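Local coordinates for protein transcriptional regulator (Pseudomonas aeruginosa, PDB 3E7Q) that probably binds operator DNA as a dimeric TetR-family repressor, coupling a helix-turn-helix DNA-binding domain to an all-helical regulatory domain, at residues Ala25-His30 / Trp113-Gly118; Ser93-Ala98 / Gly135-Leu140; Glu103-Gln108 / Gly172-Ser177. One frame throughout, in Å; residues are numbered along the deposited sequence.

Contact 1: residues Ala25-His30 / Trp113-Gly118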
loop_
_atom_site.group_PDB
_atom_site.type_symbol
_atom_site.label_atom_id
_atom_site.label_comp_id
_atom_site.label_asym_id
_atom_site.label_seq_id
_atom_site.Cartn_x
_atom_site.Cartn_y
_atom_site.Cartn_z
ATOM N N ALA B 25 -12.649 14.285 4.268
ATOM C CA ALA B 25 -13.572 14.409 3.118
ATOM C C ALA B 25 -12.929 15.207 2.046
ATOM O O ALA B 25 -13.000 14.861 0.870
ATOM C CB ALA B 25 -14.969 15.082 3.533
ATOM N N CYS B 26 -12.281 16.284 2.452
ATOM C CA CYS B 26 -11.454 17.032 1.519
ATOM C C CYS B 26 -10.302 16.234 0.885
ATOM O O CYS B 26 -10.035 16.406 -0.324
ATOM C CB CYS B 26 -10.916 18.269 2.188
ATOM S SG CYS B 26 -9.873 19.180 1.109
ATOM N N LEU B 27 -9.617 15.390 1.675
ATOM C CA LEU B 27 -8.556 14.562 1.152
ATOM C C LEU B 27 -9.065 13.540 0.128
ATOM O O LEU B 27 -8.394 13.271 -0.882
ATOM C CB LEU B 27 -7.851 13.802 2.277
ATOM C CG LEU B 27 -6.987 14.576 3.264
ATOM C CD1 LEU B 27 -6.638 13.646 4.397
ATOM C CD2 LEU B 27 -5.729 15.226 2.628
ATOM N N LYS B 28 -10.232 12.959 0.421
ATOM C CA LYS B 28 -10.892 11.992 -0.447
ATOM C C LYS B 28 -11.338 12.621 -1.742
ATOM O O LYS B 28 -11.362 11.919 -2.738
ATOM C CB LYS B 28 -12.077 11.295 0.265
ATOM C CG LYS B 28 -13.054 10.494 -0.663
ATOM C CD LYS B 28 -13.741 9.312 0.046
ATOM C CE LYS B 28 -14.889 8.721 -0.842
ATOM N NZ LYS B 28 -15.404 7.364 -0.379
ATOM N N ARG B 29 -11.612 13.930 -1.752
ATOM C CA ARG B 29 -12.085 14.634 -2.959
ATOM C C ARG B 29 -11.005 15.387 -3.759
ATOM O O ARG B 29 -11.113 15.517 -4.983
ATOM C CB ARG B 29 -13.189 15.632 -2.563
ATOM C CG ARG B 29 -13.532 16.707 -3.587
ATOM C CD ARG B 29 -14.437 17.693 -2.981
ATOM N NE ARG B 29 -15.706 17.073 -2.598
ATOM C CZ ARG B 29 -16.867 17.216 -3.251
ATOM N NH1 ARG B 29 -16.957 17.973 -4.348
ATOM N NH2 ARG B 29 -17.956 16.589 -2.796
ATOM N N HIS B 30 -9.975 15.901 -3.096
ATOM C CA HIS B 30 -9.011 16.724 -3.785
ATOM C C HIS B 30 -7.634 16.141 -3.789
ATOM O O HIS B 30 -6.745 16.703 -4.414
ATOM C CB HIS B 30 -8.958 18.114 -3.159
ATOM C CG HIS B 30 -10.257 18.839 -3.222
ATOM N ND1 HIS B 30 -10.829 19.234 -4.416
ATOM C CD2 HIS B 30 -11.110 19.229 -2.243
ATOM C CE1 HIS B 30 -11.973 19.848 -4.166
ATOM N NE2 HIS B 30 -12.165 19.866 -2.857
ATOM N N TRP B 113 -5.910 7.117 3.665
ATOM C CA TRP B 113 -4.557 6.556 3.830
ATOM C C TRP B 113 -3.643 6.830 2.647
ATOM O O TRP B 113 -2.461 7.162 2.828
ATOM C CB TRP B 113 -4.632 5.053 4.070
ATOM C CG TRP B 113 -5.162 4.772 5.340
ATOM C CD1 TRP B 113 -6.503 4.632 5.665
ATOM C CD2 TRP B 113 -4.424 4.640 6.556
ATOM N NE1 TRP B 113 -6.623 4.394 7.005
ATOM C CE2 TRP B 113 -5.376 4.389 7.585
ATOM C CE3 TRP B 113 -3.054 4.696 6.876
ATOM C CZ2 TRP B 113 -5.005 4.179 8.929
ATOM C CZ3 TRP B 113 -2.670 4.496 8.210
ATOM C CH2 TRP B 113 -3.646 4.242 9.224
ATOM N N LEU B 114 -4.198 6.742 1.443
ATOM C CA LEU B 114 -3.430 7.009 0.263
ATOM C C LEU B 114 -2.905 8.473 0.232
ATOM O O LEU B 114 -1.769 8.744 -0.114
ATOM C CB LEU B 114 -4.237 6.649 -0.965
ATOM C CG LEU B 114 -4.503 5.172 -1.285
ATOM C CD1 LEU B 114 -5.395 5.173 -2.511
ATOM C CD2 LEU B 114 -3.265 4.421 -1.577
ATOM N N ALA B 115 -3.743 9.385 0.691
ATOM C CA ALA B 115 -3.414 10.789 0.784
ATOM C C ALA B 115 -2.363 11.034 1.892
ATOM O O ALA B 115 -1.436 11.828 1.681
ATOM C CB ALA B 115 -4.709 11.639 1.011
ATOM N N PHE B 116 -2.496 10.367 3.047
ATOM C CA PHE B 116 -1.479 10.472 4.135
ATOM C C PHE B 116 -0.086 9.981 3.715
ATOM O O PHE B 116 0.951 10.595 3.978
ATOM C CB PHE B 116 -1.901 9.642 5.353
ATOM C CG PHE B 116 -3.211 10.073 6.024
ATOM C CD1 PHE B 116 -3.551 11.396 6.186
ATOM C CD2 PHE B 116 -4.041 9.106 6.568
ATOM C CE1 PHE B 116 -4.711 11.769 6.832
ATOM C CE2 PHE B 116 -5.203 9.455 7.205
ATOM C CZ PHE B 116 -5.541 10.828 7.331
ATOM N N TRP B 117 -0.070 8.828 3.085
ATOM C CA TRP B 117 1.139 8.236 2.607
ATOM C C TRP B 117 1.847 9.062 1.552
ATOM O O TRP B 117 3.051 8.989 1.429
ATOM C CB TRP B 117 0.789 6.891 2.047
ATOM C CG TRP B 117 0.431 5.911 3.055
ATOM C CD1 TRP B 117 0.765 5.936 4.374
ATOM C CD2 TRP B 117 -0.300 4.704 2.851
ATOM N NE1 TRP B 117 0.305 4.823 4.980
ATOM C CE2 TRP B 117 -0.315 4.026 4.074
ATOM C CE3 TRP B 117 -0.898 4.108 1.740
ATOM C CZ2 TRP B 117 -0.970 2.801 4.246
ATOM C CZ3 TRP B 117 -1.535 2.923 1.890
ATOM C CH2 TRP B 117 -1.557 2.257 3.137
ATOM N N GLY B 118 1.104 9.833 0.755
ATOM C CA GLY B 118 1.733 10.721 -0.217
ATOM C C GLY B 118 2.340 11.939 0.453
ATOM O O GLY B 118 3.337 12.462 -0.013
#
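Leu27 and Phe116 both carry CG anti to their own carbonyl carbon, with chi1 of -70° and -62°, and these torsions bring a methyl branch and a ring together between two helices. In this TetR-type fold the contact lies at the joint between the DNA-binding and regulatory parts: helix 12-34 of the DNA-binding part gives Leu27, and helix 110-120 of the regulatory part gives Ala115 and Phe116. The backbones come closest at Leu27 and Ala115, whose CA atoms are 6.4 Å apart, a spacing consistent with the small side chain of Ala115. Leu27 points at the other helix and touches it with more than one branch. Its CB lies 4.0 Å from Ala115 CB, and its CD2 is 4.1 Å from that same methyl, so Ala115 CB sits against the base and one arm of the leucine. The other arm reaches Phe116, whose CB starts out to the flank but whose ring swings back toward Leu27; the two side chains cross at about a right angle. All three residues are buried and the contact between them is wholly apolar. Helix 58-82 adds to the same joint, with Val62 against Leu27 and Tyr66 stacked on the Phe116 ring. The tightest approach is made by Leu27 CD1, which meets Phe116 CE1 obliquely at 3.6 Å.

Contact 2: residues Ser93-Ala98 / Gly135-Leu140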
loop_
_atom_site.group_PDB
_atom_site.type_symbol
_atom_site.label_atom_id
_atom_site.label_comp_id
_atom_site.label_asym_id
_atom_site.label_seq_id
_atom_site.Cartn_x
_atom_site.Cartn_y
_atom_site.Cartn_z
ATOM N N SER B 93 -5.013 -14.389 16.533
ATOM C CA SER B 93 -6.295 -14.636 15.841
ATOM C C SER B 93 -7.309 -13.576 16.062
ATOM O O SER B 93 -8.032 -13.247 15.151
ATOM C CB SER B 93 -6.909 -15.968 16.265
ATOM O OG SER B 93 -5.931 -16.936 16.058
ATOM N N ALA B 94 -7.376 -13.047 17.270
ATOM C CA ALA B 94 -8.277 -11.949 17.548
ATOM C C ALA B 94 -7.806 -10.708 16.774
ATOM O O ALA B 94 -8.615 -10.077 16.146
ATOM C CB ALA B 94 -8.380 -11.686 19.052
ATOM N N PHE B 95 -6.511 -10.382 16.808
ATOM C CA PHE B 95 -5.916 -9.342 15.956
ATOM C C PHE B 95 -6.302 -9.482 14.484
ATOM O O PHE B 95 -6.739 -8.531 13.905
ATOM C CB PHE B 95 -4.403 -9.349 16.072
ATOM C CG PHE B 95 -3.717 -8.133 15.527
ATOM C CD1 PHE B 95 -3.283 -7.101 16.387
ATOM C CD2 PHE B 95 -3.359 -8.047 14.154
ATOM C CE1 PHE B 95 -2.598 -5.963 15.863
ATOM C CE2 PHE B 95 -2.711 -6.938 13.658
ATOM C CZ PHE B 95 -2.342 -5.891 14.510
ATOM N N PHE B 96 -6.151 -10.674 13.909
ATOM C CA PHE B 96 -6.511 -10.936 12.499
ATOM C C PHE B 96 -7.992 -10.706 12.241
ATOM O O PHE B 96 -8.349 -10.003 11.295
ATOM C CB PHE B 96 -6.117 -12.380 12.091
ATOM C CG PHE B 96 -4.612 -12.682 12.285
ATOM C CD1 PHE B 96 -3.642 -11.670 12.118
ATOM C CD2 PHE B 96 -4.188 -13.968 12.607
ATOM C CE1 PHE B 96 -2.322 -11.932 12.342
ATOM C CE2 PHE B 96 -2.849 -14.245 12.805
ATOM C CZ PHE B 96 -1.909 -13.241 12.659
ATOM N N GLU B 97 -8.840 -11.278 13.085
ATOM C CA GLU B 97 -10.289 -11.018 13.020
ATOM C C GLU B 97 -10.640 -9.534 13.075
ATOM O O GLU B 97 -11.386 -9.051 12.222
ATOM C CB GLU B 97 -11.034 -11.767 14.126
ATOM C CG GLU B 97 -11.006 -13.281 13.943
ATOM C CD GLU B 97 -11.937 -13.801 12.838
ATOM O OE1 GLU B 97 -12.809 -13.027 12.324
ATOM O OE2 GLU B 97 -11.783 -15.012 12.505
ATOM N N ALA B 98 -10.090 -8.804 14.047
ATOM C CA ALA B 98 -10.318 -7.347 14.061
ATOM C C ALA B 98 -9.853 -6.686 12.760
ATOM O O ALA B 98 -10.550 -5.794 12.207
ATOM C CB ALA B 98 -9.704 -6.676 15.254
ATOM N N GLY B 135 5.595 2.379 14.292
ATOM C CA GLY B 135 6.326 1.907 15.471
ATOM C C GLY B 135 5.457 1.246 16.551
ATOM O O GLY B 135 5.804 0.203 17.102
ATOM N N GLU B 136 4.300 1.824 16.801
ATOM C CA GLU B 136 3.394 1.344 17.827
ATOM C C GLU B 136 2.653 0.094 17.355
ATOM O O GLU B 136 2.418 -0.796 18.134
ATOM C CB GLU B 136 2.400 2.434 18.215
ATOM C CG GLU B 136 3.059 3.610 18.872
ATOM C CD GLU B 136 3.889 3.270 20.134
ATOM O OE1 GLU B 136 3.480 2.385 20.941
ATOM O OE2 GLU B 136 4.976 3.899 20.309
ATOM N N TYR B 137 2.282 0.073 16.085
ATOM C CA TYR B 137 1.619 -1.049 15.471
ATOM C C TYR B 137 2.520 -2.313 15.540
ATOM O O TYR B 137 2.119 -3.413 16.038
ATOM C CB TYR B 137 1.238 -0.656 14.035
ATOM C CG TYR B 137 0.489 -1.711 13.249
ATOM C CD1 TYR B 137 -0.894 -1.816 13.323
ATOM C CD2 TYR B 137 1.166 -2.590 12.436
ATOM C CE1 TYR B 137 -1.568 -2.755 12.603
ATOM C CE2 TYR B 137 0.508 -3.595 11.742
ATOM C CZ TYR B 137 -0.859 -3.674 11.827
ATOM O OH TYR B 137 -1.497 -4.612 11.082
ATOM N N ARG B 138 3.746 -2.145 15.085
ATOM C CA ARG B 138 4.770 -3.218 15.194
ATOM C C ARG B 138 5.105 -3.634 16.644
ATOM O O ARG B 138 5.340 -4.805 16.874
ATOM C CB ARG B 138 6.063 -2.847 14.434
ATOM C CG ARG B 138 5.934 -2.945 12.921
ATOM C CD ARG B 138 7.223 -2.642 12.218
ATOM N NE ARG B 138 7.604 -1.232 12.435
ATOM C CZ ARG B 138 8.771 -0.809 12.908
ATOM N NH1 ARG B 138 9.751 -1.637 13.191
ATOM N NH2 ARG B 138 8.966 0.469 13.085
ATOM N N ALA B 139 5.219 -2.685 17.575
ATOM C CA ALA B 139 5.510 -2.980 18.988
ATOM C C ALA B 139 4.424 -3.923 19.511
ATOM O O ALA B 139 4.737 -4.869 20.229
ATOM C CB ALA B 139 5.562 -1.696 19.858
ATOM N N LEU B 140 3.156 -3.677 19.147
ATOM C CA LEU B 140 2.056 -4.569 19.573
ATOM C C LEU B 140 2.260 -5.996 19.092
ATOM O O LEU B 140 2.004 -6.972 19.835
ATOM C CB LEU B 140 0.757 -4.091 18.979
ATOM C CG LEU B 140 -0.557 -4.194 19.709
ATOM C CD1 LEU B 140 -0.479 -3.493 21.105
ATOM C CD2 LEU B 140 -1.572 -3.520 18.834
#
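Tyr137 OH is the polar atom of this contact, and two atoms of the Phe95 ring lie beside it: CE2 at 3.7 Å and CZ at 3.8 Å from the hydroxyl oxygen. These are van der Waals contacts within the helical bundle of the TetR C-terminal regulatory domain, where helix 88-99 faces helix 124-152. Segments 93-98 and 135-140 stand well apart, the nearest CA atoms, those of Phe95 and Leu140, being 10.0 Å from each other, so long side chains must span the gap. Phe95 does so with CG anti to its backbone N (chi1 -165°), which carries the ring toward helix 124-152. The rings form an offset edge-to-face pair, with centroids 5.7 Å apart and planes at 61°; the edge of Phe95 is turned toward the face of Tyr137, and Phe95 CZ comes within 3.8 Å of Tyr137 CE1. Helix 58-82 lines the gap too, placing Ile81 against Phe95, Leu77 against Tyr137, and Met74 against Leu140. On helix 124-152 Leu140 stands one turn beyond Tyr137 and completes the contact: its CD2 lies near the plane of the Phe95 ring, 4.0 Å from Phe95 CE1.

Contact 3: residues Glu103-Gln108 / Gly172-Ser177; sequences ELLDPQ and GLWLES
Leu104 gives its backbone carbonyl to the indole of Trp174, and this bond joins the short, weakly bonded helix 102-105 to helix 159-179 within the all-helical regulatory domain of the TetR fold. Trp174 NE1 donates to Leu104 O at 2.8 Å. The donor approaches almost end-on to the carbonyl, with a C=O...N angle of 160°, but the N-H itself is bent to 135°, and the oxygen is tilted a little out of the indole plane. The bond is therefore short yet not straight, and the same oxygen also lies close to Trp174 CD1. Trp113 on helix 110-120 meets the Trp174 ring edge-to-face, joining this contact to that helix. The Leu104 side chain packs instead on helix 58-82, against Val73 and Leu77.

At Leu105 the backbones come nearest, its CA 6.8 Å from that of Trp174. The leucine starts off to the flank, but CG anti to the backbone N (chi1 -152°) brings its branches back to helix 159-179, where it and Trp174 run antiparallel alongside each other. Leu105 CD1 touches two residues one turn apart, 3.7 Å from Trp174 CD1 and 3.6 Å from Ser177 OG.

Asp106 comes next, in loop conformation. Its OD1 accepts from Gln108 N at 3.1 Å, from above the carboxylate plane, which makes an Asx turn spanning Pro107, at the start of the 3-10 segment 107-108.

Across the contact, the hydroxyl beside Leu105 has its own partner within helix 159-179. Leu173 O takes two donors from opposite faces of its carbonyl plane, Ser177 N at 3.0 Å and Ser177 OG at 2.9 Å.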
loop_
_atom_site.group_PDB
_atom_site.type_symbol
_atom_site.label_atom_id
_atom_site.label_comp_id
_atom_site.label_asym_id
_atom_site.label_seq_id
_atom_site.Cartn_x
_atom_site.Cartn_y
_atom_site.Cartn_z
ATOM N N GLU B 103 -15.117 -2.784 10.387
ATOM C CA GLU B 103 -14.575 -1.563 10.988
ATOM C C GLU B 103 -13.191 -1.202 10.385
ATOM O O GLU B 103 -13.023 -0.144 9.756
ATOM C CB GLU B 103 -14.518 -1.731 12.510
ATOM C CG GLU B 103 -15.915 -1.831 13.214
ATOM C CD GLU B 103 -16.657 -3.191 13.013
ATOM O OE1 GLU B 103 -15.976 -4.232 12.901
ATOM O OE2 GLU B 103 -17.932 -3.215 12.959
ATOM N N LEU B 104 -12.229 -2.106 10.488
ATOM C CA LEU B 104 -10.892 -1.851 9.933
ATOM C C LEU B 104 -10.784 -2.181 8.429
ATOM O O LEU B 104 -9.844 -1.723 7.747
ATOM C CB LEU B 104 -9.820 -2.591 10.746
ATOM C CG LEU B 104 -9.784 -2.070 12.185
ATOM C CD1 LEU B 104 -8.823 -2.857 13.043
ATOM C CD2 LEU B 104 -9.483 -0.544 12.269
ATOM N N LEU B 105 -11.741 -2.951 7.890
ATOM C CA LEU B 105 -11.678 -3.277 6.457
ATOM C C LEU B 105 -12.537 -2.327 5.616
ATOM O O LEU B 105 -12.654 -2.509 4.415
ATOM C CB LEU B 105 -11.976 -4.765 6.214
ATOM C CG LEU B 105 -11.333 -5.387 4.958
ATOM C CD1 LEU B 105 -9.777 -5.362 4.960
ATOM C CD2 LEU B 105 -11.852 -6.800 4.695
ATOM N N ASP B 106 -13.095 -1.284 6.243
ATOM C CA ASP B 106 -13.910 -0.274 5.553
ATOM C C ASP B 106 -13.169 0.368 4.382
ATOM O O ASP B 106 -12.223 1.166 4.578
ATOM C CB ASP B 106 -14.367 0.831 6.535
ATOM C CG ASP B 106 -15.192 1.961 5.854
ATOM O OD1 ASP B 106 -15.862 1.717 4.805
ATOM O OD2 ASP B 106 -15.172 3.102 6.392
ATOM N N PRO B 107 -13.627 0.076 3.152
ATOM C CA PRO B 107 -12.902 0.595 2.001
ATOM C C PRO B 107 -13.046 2.110 1.856
ATOM O O PRO B 107 -12.336 2.715 1.066
ATOM C CB PRO B 107 -13.583 -0.118 0.822
ATOM C CG PRO B 107 -15.022 -0.303 1.291
ATOM C CD PRO B 107 -14.837 -0.679 2.746
ATOM N N GLN B 108 -13.959 2.728 2.593
ATOM C CA GLN B 108 -14.154 4.163 2.440
ATOM C C GLN B 108 -12.934 4.953 2.779
ATOM O O GLN B 108 -12.691 5.977 2.164
ATOM C CB GLN B 108 -15.314 4.696 3.288
ATOM C CG GLN B 108 -15.667 6.178 2.920
ATOM C CD GLN B 108 -17.041 6.603 3.405
ATOM O OE1 GLN B 108 -17.949 5.764 3.598
ATOM N NE2 GLN B 108 -17.212 7.911 3.594
ATOM N N GLY B 172 -0.429 -5.233 2.983
ATOM C CA GLY B 172 -0.608 -5.715 1.607
ATOM C C GLY B 172 -1.991 -6.237 1.386
ATOM O O GLY B 172 -2.619 -5.922 0.403
ATOM N N LEU B 173 -2.469 -7.074 2.300
ATOM C CA LEU B 173 -3.817 -7.605 2.233
ATOM C C LEU B 173 -4.921 -6.558 2.396
ATOM O O LEU B 173 -5.952 -6.598 1.726
ATOM C CB LEU B 173 -3.986 -8.698 3.287
ATOM C CG LEU B 173 -3.178 -10.002 3.077
ATOM C CD1 LEU B 173 -3.473 -10.733 4.276
ATOM C CD2 LEU B 173 -3.557 -10.793 1.778
ATOM N N TRP B 174 -4.708 -5.617 3.301
ATOM C CA TRP B 174 -5.657 -4.542 3.500
ATOM C C TRP B 174 -5.773 -3.698 2.208
ATOM O O TRP B 174 -6.854 -3.378 1.778
ATOM C CB TRP B 174 -5.252 -3.699 4.714
ATOM C CG TRP B 174 -6.179 -2.589 4.962
ATOM C CD1 TRP B 174 -7.359 -2.636 5.648
ATOM C CD2 TRP B 174 -6.054 -1.250 4.474
ATOM N NE1 TRP B 174 -7.980 -1.411 5.614
ATOM C CE2 TRP B 174 -7.182 -0.539 4.911
ATOM C CE3 TRP B 174 -5.105 -0.593 3.690
ATOM C CZ2 TRP B 174 -7.370 0.792 4.613
ATOM C CZ3 TRP B 174 -5.292 0.765 3.385
ATOM C CH2 TRP B 174 -6.410 1.432 3.830
ATOM N N LEU B 175 -4.633 -3.368 1.597
ATOM C CA LEU B 175 -4.573 -2.596 0.382
ATOM C C LEU B 175 -5.269 -3.328 -0.789
ATOM O O LEU B 175 -6.094 -2.754 -1.499
ATOM C CB LEU B 175 -3.099 -2.237 0.070
ATOM C CG LEU B 175 -2.759 -1.479 -1.240
ATOM C CD1 LEU B 175 -3.407 -0.051 -1.249
ATOM C CD2 LEU B 175 -1.228 -1.423 -1.435
ATOM N N GLU B 176 -4.977 -4.606 -0.976
ATOM C CA GLU B 176 -5.675 -5.345 -2.005
ATOM C C GLU B 176 -7.179 -5.500 -1.799
ATOM O O GLU B 176 -7.886 -5.513 -2.775
ATOM C CB GLU B 176 -5.039 -6.711 -2.279
ATOM C CG GLU B 176 -5.667 -7.408 -3.519
ATOM C CD GLU B 176 -6.093 -6.451 -4.722
ATOM O OE1 GLU B 176 -5.327 -5.498 -5.129
ATOM O OE2 GLU B 176 -7.213 -6.712 -5.268
ATOM N N SER B 177 -7.654 -5.630 -0.561
ATOM C CA SER B 177 -9.087 -5.707 -0.281
ATOM C C SER B 177 -9.723 -4.454 -0.779
ATOM O O SER B 177 -10.752 -4.521 -1.407
ATOM C CB SER B 177 -9.440 -5.864 1.222
ATOM O OG SER B 177 -8.792 -6.991 1.851
#

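How the contacts relate
From the N terminus, helix 12-34 comes first, and contact 1 closes the longest loop when helix 110-120 returns to it, tying the DNA-binding part to the regulatory domain. Inside that loop lie the first segments of the other two contacts, whose partners 135-140 and 172-177 come later, so every pair crosses and none nests. Within the regulatory domain contact 2 joins helix 88-99 to helix 124-152, and contact 3 joins helix 102-105 to helix 159-179. Contact 3 is the middle link, its centre about 15 Å from each of the others' centres; it touches contact 1 through Trp117 and Trp174, and contact 2 through Leu104 and Ala98. Contacts 1 and 3 both reach the second subunit.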